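Local structure of HhaI Restriction Endonuclease (Haemophilus parahaemolyticus, 6UKF) at residues Val114-Glu119 with Val230-Ser235; Glu119-Lys122 with Phe128-Thr131. The protein is a restriction endonuclease that binds its cognate DNA sequence, GCGC in double-stranded DNA, and cuts the DNA backbone there. All coordinates share one frame; numbering follows the deposited sequence.

In the fold
Both contacts spring from helix 110-123, where their segments follow one another, and their centres lie about 10 Å apart. Contact 1 joins the middle of the helix to strand 228-236, which belongs to the five-stranded antiparallel sheet, whereas contact 2 joins its last turn to strand 126-132 of the mixed sheet, so one helix links two sheets by aromatic packing. The two meet through stacked rings, Trp-116 of contact 1 on Tyr-120 of contact 2. DNA lies close to each: the nearest atom of contact 1 is about 4 Å from it, and Tyr-120 bonds a phosphate. The side chain of Phe-232 is about 7 Å from a bound calcium ion, at a site that includes Ser-151 and Thr-153.

Contact 1. Residues Val114-Glu119 with Val230-Ser235; sequences VNWIKE and VIFSIS
Trp-116 lays one face of its indole over the ring of Phe-232, the two making an offset stack. The centroids of the tryptophan six-membered ring and the phenylalanine ring are 4.5 Å apart and the planes are tilted by 23°, so one side of the phenyl dips closer than the other. Phe-232 CE1 leads, coming down near the indole's outer atoms, 3.3 Å from Trp-116 CE3; Phe-232 CD1 lies 3.7 Å from Trp-116 CZ3. A chi1 of -175° swings the indole to the side opposite the backbone nitrogen of Trp-116, out from the helix toward the strand. A broad, flat residue suits the place, because the axes of segments 114-119 and 230-235 approach to 10.3 Å and two large rings can span that distance.

Beside the stack, Ile-117 supplies the aliphatic share. The tip of its extended branch, CD1, rests 4.3 Å from Phe-232 CB and equally far from CG2 of Ile-234. Branched aliphatic chains suit both isoleucines, packing compactly beside the flat rings. At the edge of the indole lies Ile-117 CG1. All four residues are buried, and the interaction across the segments is purely apolar.

Helix and strand segments run nearly at right angles, their N-to-C directions differing by 99°. Ile-231, whose CB points away from the helix, packs on a cytosine base of the bound DNA. Strand 228-236 runs between strands 51-62 and 148-156 of an antiparallel sheet, and backbone bonds from Phe-232 to Cys-54 and from Ile-231 to Thr-153 tie it to both. Phe-57 of strand 51-62 meets the indole too, while Thr-82 of helix 80-91 touches Trp-116, placing helix 110-123 against both the sheet and a second helix.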
loop_
_atom_site.group_PDB
_atom_site.type_symbol
_atom_site.label_atom_id
_atom_site.label_comp_id
_atom_site.label_asym_id
_atom_site.label_seq_id
_atom_site.Cartn_x
_atom_site.Cartn_y
_atom_site.Cartn_z
ATOM N N VAL A 114 15.197 -5.248 4.159
ATOM C CA VAL A 114 15.099 -6.134 3.005
ATOM C C VAL A 114 14.614 -7.509 3.440
ATOM O O VAL A 114 13.772 -8.126 2.777
ATOM C CB VAL A 114 16.449 -6.214 2.271
ATOM C CG1 VAL A 114 16.418 -7.327 1.226
ATOM C CG2 VAL A 114 16.780 -4.878 1.634
ATOM N N ASN A 115 15.142 -8.014 4.555
ATOM C CA ASN A 115 14.739 -9.337 5.017
ATOM C C ASN A 115 13.289 -9.345 5.484
ATOM O O ASN A 115 12.575 -10.329 5.266
ATOM C CB ASN A 115 15.688 -9.836 6.103
ATOM C CG ASN A 115 17.010 -10.308 5.537
ATOM O OD1 ASN A 115 17.075 -10.770 4.399
ATOM N ND2 ASN A 115 18.069 -10.200 6.329
ATOM N N TRP A 116 12.825 -8.266 6.116
ATOM C CA TRP A 116 11.403 -8.184 6.434
ATOM C C TRP A 116 10.572 -8.266 5.160
ATOM O O TRP A 116 9.593 -9.018 5.084
ATOM C CB TRP A 116 11.074 -6.895 7.194
ATOM C CG TRP A 116 9.640 -6.872 7.630
ATOM C CD1 TRP A 116 9.143 -7.278 8.835
ATOM C CD2 TRP A 116 8.508 -6.461 6.849
ATOM N NE1 TRP A 116 7.777 -7.140 8.855
ATOM C CE2 TRP A 116 7.362 -6.640 7.648
ATOM C CE3 TRP A 116 8.354 -5.956 5.553
ATOM C CZ2 TRP A 116 6.081 -6.325 7.195
ATOM C CZ3 TRP A 116 7.081 -5.645 5.107
ATOM C CH2 TRP A 116 5.963 -5.832 5.925
ATOM N N ILE A 117 10.958 -7.490 4.146
ATOM C CA ILE A 117 10.234 -7.477 2.877
ATOM C C ILE A 117 10.207 -8.871 2.263
ATOM O O ILE A 117 9.165 -9.348 1.799
ATOM C CB ILE A 117 10.862 -6.429 1.935
ATOM C CG1 ILE A 117 10.500 -5.016 2.414
ATOM C CG2 ILE A 117 10.433 -6.644 0.487
ATOM C CD1 ILE A 117 11.246 -3.907 1.702
ATOM N N LYS A 118 11.353 -9.552 2.258
ATOM C CA LYS A 118 11.400 -10.894 1.688
ATOM C C LYS A 118 10.470 -11.839 2.437
ATOM O O LYS A 118 9.699 -12.585 1.825
ATOM C CB LYS A 118 12.835 -11.418 1.700
ATOM C CG LYS A 118 13.730 -10.731 0.690
ATOM C CD LYS A 118 15.161 -11.215 0.776
ATOM C CE LYS A 118 16.016 -10.586 -0.312
ATOM N NZ LYS A 118 17.443 -10.992 -0.199
ATOM N N GLU A 119 10.545 -11.832 3.770
ATOM C CA GLU A 119 9.669 -12.683 4.568
ATOM C C GLU A 119 8.209 -12.377 4.274
ATOM O O GLU A 119 7.404 -13.282 4.017
ATOM C CB GLU A 119 9.945 -12.455 6.055
ATOM C CG GLU A 119 11.287 -12.969 6.547
ATOM C CD GLU A 119 11.249 -14.431 6.950
ATOM O OE1 GLU A 119 10.153 -14.937 7.275
ATOM O OE2 GLU A 119 12.317 -15.077 6.945
ATOM N N VAL A 230 5.089 1.145 11.405
ATOM C CA VAL A 230 6.343 0.964 10.695
ATOM C C VAL A 230 6.000 0.711 9.237
ATOM O O VAL A 230 5.125 -0.105 8.930
ATOM C CB VAL A 230 7.112 -0.218 11.299
ATOM C CG1 VAL A 230 8.357 -0.516 10.494
ATOM C CG2 VAL A 230 7.459 0.071 12.753
ATOM N N ILE A 231 6.654 1.430 8.333
ATOM C CA ILE A 231 6.306 1.353 6.917
ATOM C C ILE A 231 7.571 1.535 6.095
ATOM O O ILE A 231 8.435 2.354 6.422
ATOM C CB ILE A 231 5.181 2.352 6.566
ATOM C CG1 ILE A 231 4.806 2.250 5.088
ATOM C CG2 ILE A 231 5.578 3.778 6.941
ATOM C CD1 ILE A 231 3.442 2.815 4.788
ATOM N N PHE A 232 7.681 0.750 5.030
ATOM C CA PHE A 232 8.893 0.670 4.232
ATOM C C PHE A 232 8.739 1.454 2.940
ATOM O O PHE A 232 7.692 1.406 2.291
ATOM C CB PHE A 232 9.218 -0.792 3.935
ATOM C CG PHE A 232 9.445 -1.599 5.174
ATOM C CD1 PHE A 232 8.403 -2.280 5.777
ATOM C CD2 PHE A 232 10.692 -1.625 5.775
ATOM C CE1 PHE A 232 8.607 -2.999 6.938
ATOM C CE2 PHE A 232 10.900 -2.346 6.937
ATOM C CZ PHE A 232 9.855 -3.034 7.518
ATOM N N SER A 233 9.789 2.184 2.584
ATOM C CA SER A 233 9.863 2.906 1.326
ATOM C C SER A 233 10.998 2.328 0.496
ATOM O O SER A 233 12.040 1.938 1.032
ATOM C CB SER A 233 10.103 4.396 1.560
ATOM O OG SER A 233 8.963 4.994 2.147
ATOM N N ILE A 234 10.787 2.265 -0.812
ATOM C CA ILE A 234 11.768 1.696 -1.720
ATOM C C ILE A 234 11.994 2.655 -2.877
ATOM O O ILE A 234 11.082 3.367 -3.312
ATOM C CB ILE A 234 11.366 0.286 -2.216
ATOM C CG1 ILE A 234 10.106 0.334 -3.083
ATOM C CG2 ILE A 234 11.172 -0.640 -1.023
ATOM C CD1 ILE A 234 9.714 -1.023 -3.654
ATOM N N SER A 235 13.232 2.681 -3.365
ATOM C CA SER A 235 13.610 3.503 -4.505
ATOM C C SER A 235 14.457 2.655 -5.441
ATOM O O SER A 235 15.474 2.094 -5.021
ATOM C CB SER A 235 14.394 4.734 -4.051
ATOM O OG SER A 235 14.645 5.603 -5.139
#

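Contact 2. Residues Glu119-Lys122 with Phe128-Thr131; sequences EYYK and FFIT. With nucleotides of chain B.
Phe-129 drives its ring edge into the face of Tyr-121, a T-shaped (edge-to-face) pair that packs the last turn of helix 110-123 against strand 126-132 in the alpha/beta core built on the mixed sheet, consistent with a PD-(D/E)XK-type nuclease fold. Phe-129 CZ stands over the centre of the phenol ring, 3.9 Å from Tyr-121 CG, with the planes at 75° and the centroids 5.1 Å apart. Phenylalanine suits this place because its apolar C-H edge can meet the pi face of the tyrosine.

The opposite face of Tyr-121 is taken by its neighbour: Tyr-120 CD2 sits 3.6 Å off that plane, nearer the ring's outer atoms than its middle, so the phenol is held between two rings. Phe-129 and Phe-144 also form an edge-to-face pair, and the Phe-129 backbone bonds to Phe-139 of strand 136-140. Glu-46 of strand 43-47 touches both Tyr-121 and Phe-129.

Tyr-120 turns the helix end to DNA. Its CG lies anti to the backbone N (chi1 175°), placing the ring so that its hydroxyl faces the phosphate of chain B, while Trp-116 stacks on it from one helical turn earlier. A tyrosine fits because its ring packs in the protein while its hydroxyl reaches DNA: Tyr-120 OH donates to OP1 of DG8 of chain B at 2.6 Å, the oxygen lying near the plane of the phenol ring.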
loop_
_atom_site.group_PDB
_atom_site.type_symbol
_atom_site.label_atom_id
_atom_site.label_comp_id
_atom_site.label_asym_id
_atom_site.label_seq_id
_atom_site.Cartn_x
_atom_site.Cartn_y
_atom_site.Cartn_z
ATOM N N GLU A 119 10.545 -11.832 3.770
ATOM C CA GLU A 119 9.669 -12.683 4.568
ATOM C C GLU A 119 8.209 -12.377 4.274
ATOM O O GLU A 119 7.404 -13.282 4.017
ATOM C CB GLU A 119 9.945 -12.455 6.055
ATOM C CG GLU A 119 11.287 -12.969 6.547
ATOM C CD GLU A 119 11.249 -14.431 6.950
ATOM O OE1 GLU A 119 10.153 -14.937 7.275
ATOM O OE2 GLU A 119 12.317 -15.077 6.945
ATOM N N TYR A 120 7.849 -11.095 4.312
ATOM C CA TYR A 120 6.456 -10.707 4.157
ATOM C C TYR A 120 5.922 -11.102 2.789
ATOM O O TYR A 120 4.858 -11.720 2.679
ATOM C CB TYR A 120 6.313 -9.202 4.373
ATOM C CG TYR A 120 4.920 -8.705 4.104
ATOM C CD1 TYR A 120 3.870 -9.061 4.936
ATOM C CD2 TYR A 120 4.648 -7.894 3.012
ATOM C CE1 TYR A 120 2.590 -8.621 4.695
ATOM C CE2 TYR A 120 3.367 -7.444 2.763
ATOM C CZ TYR A 120 2.344 -7.812 3.609
ATOM O OH TYR A 120 1.063 -7.374 3.374
ATOM N N TYR A 121 6.647 -10.758 1.727
ATOM C CA TYR A 121 6.132 -11.046 0.392
ATOM C C TYR A 121 6.134 -12.542 0.100
ATOM O O TYR A 121 5.203 -13.048 -0.533
ATOM C CB TYR A 121 6.846 -10.194 -0.657
ATOM C CG TYR A 121 6.324 -8.778 -0.591
ATOM C CD1 TYR A 121 5.128 -8.436 -1.199
ATOM C CD2 TYR A 121 6.986 -7.805 0.141
ATOM C CE1 TYR A 121 4.622 -7.156 -1.112
ATOM C CE2 TYR A 121 6.491 -6.520 0.234
ATOM C CZ TYR A 121 5.307 -6.200 -0.395
ATOM O OH TYR A 121 4.805 -4.923 -0.302
ATOM N N LYS A 122 7.130 -13.280 0.593
ATOM C CA LYS A 122 7.061 -14.736 0.493
ATOM C C LYS A 122 5.802 -15.268 1.171
ATOM O O LYS A 122 5.147 -16.183 0.655
ATOM C CB LYS A 122 8.303 -15.376 1.110
ATOM C CG LYS A 122 9.590 -15.185 0.316
ATOM C CD LYS A 122 10.790 -15.663 1.120
ATOM C CE LYS A 122 12.103 -15.382 0.409
ATOM N NZ LYS A 122 13.271 -15.802 1.225
ATOM N N PHE A 128 7.766 -12.793 -7.411
ATOM C CA PHE A 128 8.473 -11.888 -8.300
ATOM C C PHE A 128 7.897 -10.491 -8.165
ATOM O O PHE A 128 6.735 -10.310 -7.794
ATOM C CB PHE A 128 8.358 -12.330 -9.766
ATOM C CG PHE A 128 9.158 -13.555 -10.085
ATOM C CD1 PHE A 128 8.648 -14.817 -9.831
ATOM C CD2 PHE A 128 10.428 -13.447 -10.625
ATOM C CE1 PHE A 128 9.390 -15.948 -10.111
ATOM C CE2 PHE A 128 11.174 -14.576 -10.906
ATOM C CZ PHE A 128 10.654 -15.827 -10.648
ATOM N N PHE A 129 8.741 -9.510 -8.459
ATOM C CA PHE A 129 8.347 -8.121 -8.612
ATOM C C PHE A 129 8.572 -7.711 -10.061
ATOM O O PHE A 129 9.455 -8.240 -10.743
ATOM C CB PHE A 129 9.189 -7.212 -7.708
ATOM C CG PHE A 129 8.690 -7.116 -6.288
ATOM C CD1 PHE A 129 8.645 -8.232 -5.468
ATOM C CD2 PHE A 129 8.284 -5.897 -5.767
ATOM C CE1 PHE A 129 8.190 -8.135 -4.164
ATOM C CE2 PHE A 129 7.833 -5.796 -4.464
ATOM C CZ PHE A 129 7.786 -6.916 -3.664
ATOM N N ILE A 130 7.765 -6.763 -10.524
ATOM C CA ILE A 130 7.968 -6.124 -11.817
ATOM C C ILE A 130 7.987 -4.617 -11.603
ATOM O O ILE A 130 7.165 -4.073 -10.856
ATOM C CB ILE A 130 6.913 -6.542 -12.862
ATOM C CG1 ILE A 130 7.216 -5.893 -14.217
ATOM C CG2 ILE A 130 5.503 -6.207 -12.389
ATOM C CD1 ILE A 130 6.438 -6.492 -15.367
ATOM N N THR A 131 8.949 -3.952 -12.228
ATOM C CA THR A 131 9.052 -2.504 -12.189
ATOM C C THR A 131 9.554 -2.053 -13.555
ATOM O O THR A 131 9.652 -2.848 -14.494
ATOM C CB THR A 131 9.924 -2.056 -11.005
ATOM O OG1 THR A 131 9.890 -0.629 -10.895
ATOM C CG2 THR A 131 11.367 -2.510 -11.173
ATOM P P DG B 8 0.297 -4.217 2.215
ATOM O OP1 DG B 8 0.786 -5.461 1.584
ATOM O OP2 DG B 8 1.255 -3.289 2.858
ATOM O "O5'" DG B 8 -0.529 -3.429 1.105
ATOM C "C5'" DG B 8 -1.466 -4.141 0.310
ATOM C "C4'" DG B 8 -2.211 -3.208 -0.608
ATOM O "O4'" DG B 8 -3.074 -2.344 0.160
ATOM C "C3'" DG B 8 -1.332 -2.265 -1.406
ATOM O "O3'" DG B 8 -0.899 -2.884 -2.571
ATOM C "C2'" DG B 8 -2.242 -1.081 -1.677
ATOM C "C1'" DG B 8 -3.108 -1.048 -0.434
ATOM N N9 DG B 8 -2.698 -0.093 0.595
ATOM C C8 DG B 8 -1.879 -0.332 1.674
ATOM N N7 DG B 8 -1.746 0.700 2.461
ATOM C C5 DG B 8 -2.541 1.678 1.877
ATOM C C6 DG B 8 -2.804 3.010 2.279
ATOM O O6 DG B 8 -2.380 3.611 3.272
ATOM N N1 DG B 8 -3.671 3.651 1.400
ATOM C C2 DG B 8 -4.208 3.081 0.273
ATOM N N2 DG B 8 -5.024 3.856 -0.454
ATOM N N3 DG B 8 -3.970 1.840 -0.112
ATOM C C4 DG B 8 -3.137 1.198 0.734
#